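Local coordinates for hemagglutinin (Pseudomonas aeruginosa, PDB 6D7Y), which forms the toxic C-terminal tip of a CdiA protein, probably the part that inhibits neighbouring cells in contact-dependent growth inhibition, at residues H20-S23 / K24-R28. Numbering follows the deposited sequence.
Sequences HALS and KHAGR
Leu22 and Ala26, one turn apart, make the tight side of this stretch of helix. Ala26 N meets Leu22 O at 2.7 Å in a bond that is almost straight (N-H...O 170°), and Ala26 CB sits 3.3 Å from the same Leu22 O; the methyls Leu22 CD1 and Ala26 CB touch only lightly, at 4.2 Å. Val36 and Trp33 touch both side chains, and Phe94 of strand 91-95 and Ala47 of helix 40-56 close further on Leu22, so this face is buried. The backbone follows the i to i+4 ladder of an alpha helix, here most of helix 17-28, through to its C-terminal end. The last rung joining 20-23 to 24-28 is more bent: Gly27 N reaches Ser23 O from above the carbonyl plane, at 137° on the hydrogen. To one side of the buried face, His25 lays its ring edge against the turn before, with Ala21 O in the ring plane, 3.1 Å from His25 CD2, while ND1 is hydrogen-bonded to Asp96 OD2. The solvent side belongs to Lys24, which is exposed. With CG beside its own backbone N (chi1 -62°), the extended chain runs back past His20 O, CG at 3.4 Å. The His20 imidazole leads away from it, NE2 bonding to Tyr12 O.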
loop_
_atom_site.group_PDB
_atom_site.type_symbol
_atom_site.label_atom_id
_atom_site.label_comp_id
_atom_site.label_asym_id
_atom_site.label_seq_id
_atom_site.Cartn_x
_atom_site.Cartn_y
_atom_site.Cartn_z
ATOM N N HIS A 20 -6.026 -4.222 5.060
ATOM C CA HIS A 20 -7.125 -4.372 4.093
ATOM C C HIS A 20 -6.642 -4.055 2.655
ATOM O O HIS A 20 -7.054 -4.698 1.670
ATOM C CB HIS A 20 -8.321 -3.486 4.458
ATOM C CG HIS A 20 -9.129 -3.990 5.619
ATOM N ND1 HIS A 20 -9.981 -5.067 5.514
ATOM C CD2 HIS A 20 -9.268 -3.524 6.884
ATOM C CE1 HIS A 20 -10.583 -5.260 6.675
ATOM N NE2 HIS A 20 -10.166 -4.337 7.522
ATOM N N ALA A 21 -5.806 -3.041 2.535
ATOM C CA ALA A 21 -5.284 -2.672 1.215
ATOM C C ALA A 21 -4.500 -3.829 0.606
ATOM O O ALA A 21 -4.661 -4.134 -0.588
ATOM C CB ALA A 21 -4.424 -1.427 1.315
ATOM N N LEU A 22 -3.647 -4.471 1.403
ATOM C CA LEU A 22 -2.878 -5.618 0.868
ATOM C C LEU A 22 -3.849 -6.728 0.492
ATOM O O LEU A 22 -3.727 -7.331 -0.581
ATOM C CB LEU A 22 -1.844 -6.156 1.867
ATOM C CG LEU A 22 -1.046 -7.389 1.399
ATOM C CD1 LEU A 22 -0.321 -7.135 0.090
ATOM C CD2 LEU A 22 -0.090 -7.885 2.496
ATOM N N SER A 23 -4.818 -6.982 1.376
ATOM C CA SER A 23 -5.808 -8.033 1.136
ATOM C C SER A 23 -6.494 -7.935 -0.222
ATOM O O SER A 23 -6.615 -8.929 -0.932
ATOM C CB SER A 23 -6.878 -8.040 2.221
ATOM O OG SER A 23 -7.845 -9.016 1.922
ATOM N N LYS A 24 -6.931 -6.742 -0.589
ATOM C CA LYS A 24 -7.614 -6.534 -1.879
ATOM C C LYS A 24 -6.640 -6.647 -3.041
ATOM O O LYS A 24 -6.946 -7.267 -4.061
ATOM C CB LYS A 24 -8.257 -5.164 -1.897
ATOM C CG LYS A 24 -9.321 -4.998 -0.829
ATOM C CD LYS A 24 -9.677 -3.537 -0.632
ATOM C CE LYS A 24 -10.533 -3.358 0.611
ATOM N NZ LYS A 24 -10.791 -1.915 0.886
ATOM N N HIS A 25 -5.449 -6.080 -2.863
ATOM C CA HIS A 25 -4.440 -6.112 -3.932
ATOM C C HIS A 25 -3.842 -7.503 -4.177
ATOM O O HIS A 25 -3.740 -7.943 -5.325
ATOM C CB HIS A 25 -3.412 -4.996 -3.743
ATOM C CG HIS A 25 -3.972 -3.655 -4.092
ATOM N ND1 HIS A 25 -3.913 -3.143 -5.366
ATOM C CD2 HIS A 25 -4.715 -2.778 -3.368
ATOM C CE1 HIS A 25 -4.556 -1.992 -5.404
ATOM N NE2 HIS A 25 -5.059 -1.755 -4.204
ATOM N N ALA A 26 -3.474 -8.199 -3.112
ATOM C CA ALA A 26 -2.997 -9.586 -3.249
ATOM C C ALA A 26 -4.136 -10.478 -3.774
ATOM O O ALA A 26 -3.886 -11.463 -4.460
ATOM C CB ALA A 26 -2.484 -10.106 -1.926
ATOM N N GLY A 27 -5.388 -10.149 -3.434
ATOM C CA GLY A 27 -6.542 -10.915 -3.919
ATOM C C GLY A 27 -6.726 -10.824 -5.433
ATOM O O GLY A 27 -7.009 -11.830 -6.095
ATOM N N ARG A 28 -6.543 -9.627 -5.995
ATOM C CA ARG A 28 -6.671 -9.444 -7.454
ATOM C C ARG A 28 -5.362 -9.737 -8.208
ATOM O O ARG A 28 -5.405 -10.157 -9.364
ATOM C CB ARG A 28 -7.099 -8.015 -7.793
ATOM C CG ARG A 28 -8.484 -7.581 -7.328
ATOM C CD ARG A 28 -9.654 -8.158 -8.124
ATOM N NE ARG A 28 -9.622 -7.790 -9.546
ATOM C CZ ARG A 28 -9.221 -8.572 -10.557
ATOM N NH1 ARG A 28 -9.235 -8.089 -11.798
ATOM N NH2 ARG A 28 -8.821 -9.825 -10.359
#